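Local coordinates for protein PTS system glucose-specific EIIA component (Mycoplasma capricolum, PDB 2GPR) that probably relays a phosphoryl group from phospho-HPr to the IIB domain of the glucose permease, driving uptake and phosphorylation of glucose by the sugar phosphotransferase system, at residues A[23-28]-A[121-126]; A[45-50]-A[77-82]; A[53-58]-A[63-68]. One frame throughout, in Å; residues are numbered along the deposited sequence.

Interaction 1 of 3, residues A[23-28]-A[121-126]; sequences EVEDEV and SIKSPI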
# COMPACT_ATOMS: atom_id res chain seq x y z
N GLU A 23 7.84 -2.13 -12.63
CA GLU A 23 8.20 -0.76 -12.86
C GLU A 23 8.82 -0.11 -11.63
O GLU A 23 8.98 1.12 -11.59
CB GLU A 23 7.03 0.06 -13.36
CG GLU A 23 6.63 -0.32 -14.80
CD GLU A 23 5.14 -0.17 -15.06
OE1 GLU A 23 4.74 1.08 -14.98
OE2 GLU A 23 4.38 -1.12 -15.28
N VAL A 24 9.15 -0.93 -10.62
CA VAL A 24 9.75 -0.49 -9.37
C VAL A 24 11.23 -0.81 -9.33
O VAL A 24 11.65 -1.93 -9.59
CB VAL A 24 9.06 -1.15 -8.20
CG1 VAL A 24 9.73 -0.73 -6.90
CG2 VAL A 24 7.58 -0.82 -8.22
N GLU A 25 12.03 0.21 -9.03
CA GLU A 25 13.48 0.13 -9.04
C GLU A 25 14.07 -0.37 -7.73
O GLU A 25 14.77 0.37 -7.05
CB GLU A 25 14.07 1.50 -9.37
CG GLU A 25 13.40 2.58 -8.53
CD GLU A 25 12.10 3.00 -9.15
OE1 GLU A 25 12.25 3.33 -10.41
OE2 GLU A 25 11.02 2.92 -8.59
N ASP A 26 13.78 -1.60 -7.40
CA ASP A 26 14.23 -2.21 -6.19
C ASP A 26 13.99 -3.71 -6.23
O ASP A 26 12.85 -4.17 -6.17
CB ASP A 26 13.50 -1.62 -5.00
CG ASP A 26 13.76 -2.36 -3.74
OD1 ASP A 26 13.42 -3.49 -3.53
OD2 ASP A 26 14.23 -1.59 -2.81
N GLU A 27 15.10 -4.44 -6.21
CA GLU A 27 15.18 -5.88 -6.25
C GLU A 27 14.09 -6.56 -5.46
O GLU A 27 13.34 -7.39 -5.96
CB GLU A 27 16.58 -6.28 -5.70
CG GLU A 27 16.53 -7.23 -4.48
CD GLU A 27 17.35 -6.80 -3.28
OE1 GLU A 27 18.07 -5.81 -3.26
OE2 GLU A 27 17.26 -7.66 -2.26
N VAL A 28 13.97 -6.17 -4.19
CA VAL A 28 13.00 -6.77 -3.32
C VAL A 28 11.57 -6.71 -3.85
O VAL A 28 10.79 -7.67 -3.76
CB VAL A 28 13.09 -6.21 -1.93
CG1 VAL A 28 11.80 -6.48 -1.20
CG2 VAL A 28 14.28 -6.76 -1.16
N SER A 121 13.06 6.61 -4.93
CA SER A 121 11.77 6.67 -5.61
C SER A 121 10.60 6.82 -4.66
O SER A 121 10.62 6.23 -3.59
CB SER A 121 11.56 5.44 -6.47
OG SER A 121 10.33 5.53 -7.13
N ILE A 122 9.56 7.60 -5.06
CA ILE A 122 8.33 7.71 -4.25
C ILE A 122 7.24 6.74 -4.74
O ILE A 122 6.15 6.69 -4.19
CB ILE A 122 7.78 9.10 -3.99
CG1 ILE A 122 7.39 9.80 -5.28
CG2 ILE A 122 8.70 9.96 -3.15
CD1 ILE A 122 6.03 10.47 -5.16
N LYS A 123 7.54 6.02 -5.79
CA LYS A 123 6.63 5.03 -6.27
C LYS A 123 6.42 4.08 -5.10
O LYS A 123 7.41 3.64 -4.54
CB LYS A 123 7.26 4.32 -7.43
CG LYS A 123 7.12 5.07 -8.75
CD LYS A 123 7.73 4.23 -9.86
CE LYS A 123 8.47 5.03 -10.91
NZ LYS A 123 9.28 4.18 -11.80
N SER A 124 5.17 3.92 -4.66
CA SER A 124 4.82 3.16 -3.47
C SER A 124 4.24 1.79 -3.71
O SER A 124 3.17 1.68 -4.26
CB SER A 124 3.91 3.98 -2.59
OG SER A 124 4.55 5.21 -2.22
N PRO A 125 4.90 0.75 -3.18
CA PRO A 125 4.43 -0.58 -3.40
C PRO A 125 3.31 -1.07 -2.48
O PRO A 125 3.26 -0.78 -1.27
CB PRO A 125 5.64 -1.48 -3.36
CG PRO A 125 6.87 -0.59 -3.31
CD PRO A 125 6.38 0.82 -3.08
N ILE A 126 2.42 -1.86 -3.08
CA ILE A 126 1.29 -2.50 -2.40
C ILE A 126 1.45 -4.01 -2.55
O ILE A 126 1.16 -4.59 -3.61
CB ILE A 126 -0.07 -2.11 -3.04
CG1 ILE A 126 -0.21 -0.62 -3.28
CG2 ILE A 126 -1.23 -2.60 -2.17
CD1 ILE A 126 0.03 0.21 -2.03
O HOH W 1 11.80 3.97 -13.44

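Interaction 2 of 3, residues A[45-50]-A[77-82]; sequences NDFHAP and LHIGLD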
# COMPACT_ATOMS: atom_id res chain seq x y z
N ASN A 45 -0.73 13.46 -1.40
CA ASN A 45 0.14 13.23 -0.28
C ASN A 45 -0.40 12.26 0.71
O ASN A 45 0.36 11.47 1.33
CB ASN A 45 0.46 14.53 0.42
CG ASN A 45 0.68 15.59 -0.61
OD1 ASN A 45 -0.30 16.25 -1.00
ND2 ASN A 45 1.89 15.61 -1.23
N ASP A 46 -1.71 12.32 0.84
CA ASP A 46 -2.42 11.45 1.74
C ASP A 46 -2.48 9.98 1.28
O ASP A 46 -2.84 9.64 0.16
CB ASP A 46 -3.75 12.05 2.17
CG ASP A 46 -3.60 13.55 2.48
OD1 ASP A 46 -2.47 13.85 3.08
OD2 ASP A 46 -4.46 14.39 2.23
N PHE A 47 -2.03 9.10 2.15
CA PHE A 47 -2.08 7.73 1.86
C PHE A 47 -3.12 7.18 2.80
O PHE A 47 -3.11 7.54 3.98
CB PHE A 47 -0.73 7.06 2.03
CG PHE A 47 0.22 7.41 0.94
CD1 PHE A 47 0.77 8.70 0.88
CD2 PHE A 47 0.59 6.47 -0.02
CE1 PHE A 47 1.65 9.03 -0.14
CE2 PHE A 47 1.47 6.78 -1.06
CZ PHE A 47 1.95 8.09 -1.14
N HIS A 48 -4.07 6.39 2.24
CA HIS A 48 -5.18 5.87 2.99
C HIS A 48 -5.11 4.38 3.03
O HIS A 48 -4.47 3.80 2.22
CB HIS A 48 -6.53 6.28 2.35
CG HIS A 48 -6.87 7.73 2.49
ND1 HIS A 48 -6.36 8.68 1.64
CD2 HIS A 48 -7.61 8.39 3.43
CE1 HIS A 48 -6.82 9.87 2.05
NE2 HIS A 48 -7.57 9.73 3.13
N ALA A 49 -5.83 3.77 3.93
CA ALA A 49 -5.89 2.36 3.97
C ALA A 49 -6.61 1.76 2.73
O ALA A 49 -7.73 2.13 2.35
CB ALA A 49 -6.57 1.95 5.28
N PRO A 50 -5.98 0.76 2.14
CA PRO A 50 -6.48 0.03 0.97
C PRO A 50 -7.57 -0.97 1.29
O PRO A 50 -8.31 -1.37 0.43
CB PRO A 50 -5.28 -0.74 0.45
CG PRO A 50 -4.04 -0.37 1.32
CD PRO A 50 -4.49 0.68 2.31
N LEU A 77 1.61 -1.66 2.47
CA LEU A 77 1.70 -0.36 1.83
C LEU A 77 3.06 0.19 2.25
O LEU A 77 3.37 0.29 3.43
CB LEU A 77 0.60 0.60 2.35
CG LEU A 77 0.29 1.87 1.55
CD1 LEU A 77 0.13 3.07 2.47
CD2 LEU A 77 1.18 2.16 0.33
N HIS A 78 3.89 0.54 1.28
CA HIS A 78 5.19 1.00 1.53
C HIS A 78 5.46 2.22 0.73
O HIS A 78 5.57 2.10 -0.48
CB HIS A 78 6.10 -0.11 1.11
CG HIS A 78 7.54 0.18 1.36
ND1 HIS A 78 8.19 1.18 0.65
CD2 HIS A 78 8.44 -0.45 2.18
CE1 HIS A 78 9.45 1.14 1.04
NE2 HIS A 78 9.64 0.19 1.96
N ILE A 79 5.47 3.40 1.38
CA ILE A 79 5.65 4.61 0.66
C ILE A 79 7.03 4.76 0.12
O ILE A 79 7.99 4.70 0.88
CB ILE A 79 5.23 5.85 1.41
CG1 ILE A 79 3.76 5.75 1.76
CG2 ILE A 79 5.48 7.10 0.51
CD1 ILE A 79 3.51 4.94 3.01
N GLY A 80 7.13 4.99 -1.21
CA GLY A 80 8.41 5.17 -1.91
C GLY A 80 9.39 4.02 -1.71
O GLY A 80 9.04 2.88 -1.46
N LEU A 81 10.64 4.34 -1.84
CA LEU A 81 11.74 3.44 -1.71
C LEU A 81 12.78 4.08 -0.73
O LEU A 81 12.92 5.31 -0.66
CB LEU A 81 12.35 3.21 -3.13
CG LEU A 81 11.80 2.01 -3.91
CD1 LEU A 81 10.33 1.76 -3.67
CD2 LEU A 81 12.01 2.21 -5.40
N ASP A 82 13.46 3.24 0.09
CA ASP A 82 14.48 3.63 1.09
C ASP A 82 14.04 4.52 2.22
O ASP A 82 14.83 4.82 3.10
CB ASP A 82 15.90 4.01 0.59
CG ASP A 82 16.81 2.84 0.44
OD1 ASP A 82 16.46 1.67 0.65
OD2 ASP A 82 18.00 3.19 -0.02

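Interaction 3 of 3, residues A[53-58]-A[63-68]; sequences GKLVTA and HAFGIQ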
# COMPACT_ATOMS: atom_id res chain seq x y z
N GLY A 53 -8.62 -3.67 8.36
CA GLY A 53 -7.90 -4.70 9.12
C GLY A 53 -7.16 -4.07 10.26
O GLY A 53 -7.49 -2.96 10.65
N LYS A 54 -6.16 -4.78 10.76
CA LYS A 54 -5.33 -4.31 11.86
C LYS A 54 -3.96 -3.87 11.40
O LYS A 54 -3.26 -4.58 10.66
CB LYS A 54 -5.13 -5.42 12.84
CG LYS A 54 -5.30 -4.93 14.25
CD LYS A 54 -4.38 -5.65 15.20
CE LYS A 54 -4.53 -7.15 15.14
NZ LYS A 54 -3.81 -7.75 16.26
N LEU A 55 -3.57 -2.70 11.87
CA LEU A 55 -2.25 -2.19 11.55
C LEU A 55 -1.28 -3.05 12.35
O LEU A 55 -0.82 -2.68 13.45
CB LEU A 55 -2.13 -0.73 12.01
CG LEU A 55 -1.54 0.27 11.02
CD1 LEU A 55 -1.44 1.65 11.68
CD2 LEU A 55 -0.15 -0.13 10.59
N VAL A 56 -1.04 -4.24 11.85
CA VAL A 56 -0.16 -5.19 12.52
C VAL A 56 1.25 -4.76 12.38
O VAL A 56 2.03 -5.07 13.23
CB VAL A 56 -0.31 -6.60 11.97
CG1 VAL A 56 0.73 -7.51 12.62
CG2 VAL A 56 -1.73 -7.11 12.22
N THR A 57 1.56 -4.06 11.27
CA THR A 57 2.91 -3.54 10.99
C THR A 57 2.96 -2.04 10.94
O THR A 57 2.50 -1.46 10.00
CB THR A 57 3.45 -3.92 9.62
OG1 THR A 57 3.69 -5.32 9.50
CG2 THR A 57 4.71 -3.12 9.40
N ALA A 58 3.65 -1.41 11.83
CA ALA A 58 3.79 0.00 11.66
C ALA A 58 5.18 0.36 12.13
O ALA A 58 5.90 -0.51 12.52
CB ALA A 58 2.68 0.78 12.37
N HIS A 63 6.94 4.96 7.39
CA HIS A 63 7.08 4.85 5.94
C HIS A 63 6.40 3.62 5.35
O HIS A 63 6.37 3.47 4.12
CB HIS A 63 8.58 4.82 5.57
CG HIS A 63 9.19 3.56 6.12
ND1 HIS A 63 9.21 3.29 7.49
CD2 HIS A 63 9.72 2.47 5.49
CE1 HIS A 63 9.77 2.08 7.67
NE2 HIS A 63 10.11 1.57 6.49
N ALA A 64 5.93 2.72 6.23
CA ALA A 64 5.33 1.50 5.75
C ALA A 64 4.17 1.04 6.67
O ALA A 64 4.27 1.14 7.86
CB ALA A 64 6.42 0.48 5.61
N PHE A 65 3.05 0.58 6.11
CA PHE A 65 1.95 0.21 6.94
C PHE A 65 1.47 -1.16 6.61
O PHE A 65 1.15 -1.39 5.48
CB PHE A 65 0.82 1.24 6.72
CG PHE A 65 1.25 2.62 7.13
CD1 PHE A 65 1.14 3.01 8.47
CD2 PHE A 65 1.92 3.48 6.26
CE1 PHE A 65 1.60 4.25 8.91
CE2 PHE A 65 2.36 4.74 6.68
CZ PHE A 65 2.20 5.14 8.01
N GLY A 66 1.39 -2.03 7.60
CA GLY A 66 0.94 -3.40 7.44
C GLY A 66 -0.47 -3.63 8.00
O GLY A 66 -0.78 -3.36 9.17
N ILE A 67 -1.34 -4.13 7.14
CA ILE A 67 -2.72 -4.33 7.52
C ILE A 67 -3.08 -5.75 7.35
O ILE A 67 -2.75 -6.38 6.34
CB ILE A 67 -3.71 -3.37 6.79
CG1 ILE A 67 -3.48 -1.90 7.20
CG2 ILE A 67 -5.16 -3.77 7.12
CD1 ILE A 67 -3.62 -0.87 6.09
N GLN A 68 -3.68 -6.28 8.36
CA GLN A 68 -4.08 -7.65 8.33
C GLN A 68 -5.59 -7.68 8.45
O GLN A 68 -6.15 -7.12 9.37
CB GLN A 68 -3.29 -8.46 9.42
CG GLN A 68 -3.72 -9.91 9.74
CD GLN A 68 -3.43 -10.29 11.21
OE1 GLN A 68 -4.27 -10.03 12.12
NE2 GLN A 68 -2.23 -10.82 11.45

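Interaction 1 of 3, residues A[23-28]-A[121-126]
Glu25 and Lys123 meet where the loop ahead of helix 27-30 passes the turn that leads into strand 124-130. The compact part lies at Ser121, a buried residue whose hydroxyl works in two directions. OG donates to Glu25 OE2 over 3.1 Å, reaching the carboxylate from above its plane, 68° out of it, and accepts from Lys123 N. That second bond closes an ST turn, a role for which serine is suited because its short side chain can fold back on the backbone two residues on; with OG anti to its own N (chi1 -179°), the hydroxyl lies beside the carbonyl carbon, where the chain turns. Glu25, the centre of an inverse gamma turn, is bent at chi2 and crosses the lysine chain at about a right angle; on the buried side both Glu25 and Ser121 touch Leu81. Lys123 is anchored firmly by NZ, 3.1 Å from Glu23 O and almost in line with the C=O bond. A long lysine fits this partly exposed place, since its methylene groups can span from the turn before strand 124-130 to the 23-25 loop. Glu23 directs its own carboxylate elsewhere, to Thr20. The contact loosens at the other oxygen of Glu25: the salt bridge there is weak, with Lys123 NZ 3.4 Å from Glu25 OE1, and a water bridges the same two atoms.

Interaction 2 of 3, residues A[45-50]-A[77-82]
The Phe47 ring carries Ile79 on one face: Ile79 CG1 stands 3.8 Å from the ring centroid and only 15° off the normal, a CH-pi contact displaced toward the CD2 side of the rim. The second branch of the isoleucine, CG2, reaches the far end of the ring and lies 4.0 Å from Phe47 CZ. Leu77 CD1 approaches obliquely and touches the root of the side chain, 4.1 Å from Phe47 CB. With CG1 anti to its carbonyl carbon (chi1 -60°), Ile79 lays one branch over the ring and leaves the other beside CZ, so a beta-branched residue serves two parts of the same aromatic group. All three side chains are buried, and no hydrogen bond joins the two segments; large apolar residues suit such a place because their contact leaves no polar side-chain atom to be satisfied. His78, by similarity the residue that becomes the phosphohistidine intermediate (unphosphorylated here), points the opposite way from its neighbours Leu77 and Ile79. Its ND1 makes a weak bond of 2.8 Å to Gly80 O, which may bias the orientation of the imidazole; that ring and Phe29 meet edge-to-face. Phe47 belongs to the small sheet of strands 46-48, 106-110 and 91-93, and by packing on Leu77 and Ile79, in and just after strand 74-78, it joins that sheet to the large one in the buried interior.

Interaction 3 of 3, residues A[53-58]-A[63-68]
Gln68 runs beside Val56 and Lys54, on the side of the sheet away from Leu55 and Ile67. Its CB begins against a methyl, 3.5 Å from Val56 CG2. CG lies anti to the backbone N (chi1 170°), and the chain continues extended, so CD also passes the same methyl, at 3.7 Å. At the tip NE2 and OE1 both stay near it, NE2 3.8 Å from Val56 CG2, while OE1 also comes 4.2 Å from Lys54 CE, the lysine lying alongside and pointing the same way. Long polar chains suit this partly exposed face because their aliphatic parts pack while their polar ends lie near Glu74 and Glu100. On the other face, Leu55 CD2 meets the edge of the Phe65 ring near its plane, 4.0 Å from Phe65 CD1, as befits buried apolar residues, and Ile67 CG2 packs on Gly53 CA, where the glycine leaves room for the methyl. The backbones are joined by a reciprocal pair between Lys54 and Gln68, whose Lys54 N to Gln68 O bond is 2.7 Å. Farther along, Gly66 O accepts from Thr57 N at 3.2 Å and weakly from Val56 N, and Gly66 N returns a bond to Thr57 O. Thr57 CB sits only 3.4 Å from Gly66 CA, a spacing that suits glycine. Val56 and Thr57 together face Gly66 in a classic beta bulge of the 53-57/64-68 antiparallel hairpin, whose second strand follows His63, by similarity important for phospho-donor activity and a zinc ligand.

One segment each of interactions 1 and 2, and both of interaction 3, reach the large antiparallel sheet, in the strand order 124-130, 74-78, 64-68, 53-57. Pro125 O lies 2.9 Å from His78 N, and Ser124 OG 2.8 Å from Gly80 N, both probable hydrogen bonds joining interactions 1 and 2. Interaction 2 joins interaction 3 likewise, Leu77 O being 2.7 Å from Phe65 N and Ile79 N 2.9 Å from His63 O. Interactions 1 and 3 do not touch; their centres are about 18 Å apart. His78, by similarity phosphorylated, and His63, by similarity important for phospho-donor activity, both zinc ligands by similarity, thus lie on adjoining segments; the Lys123 side chain stands about 9 Å from that of His78.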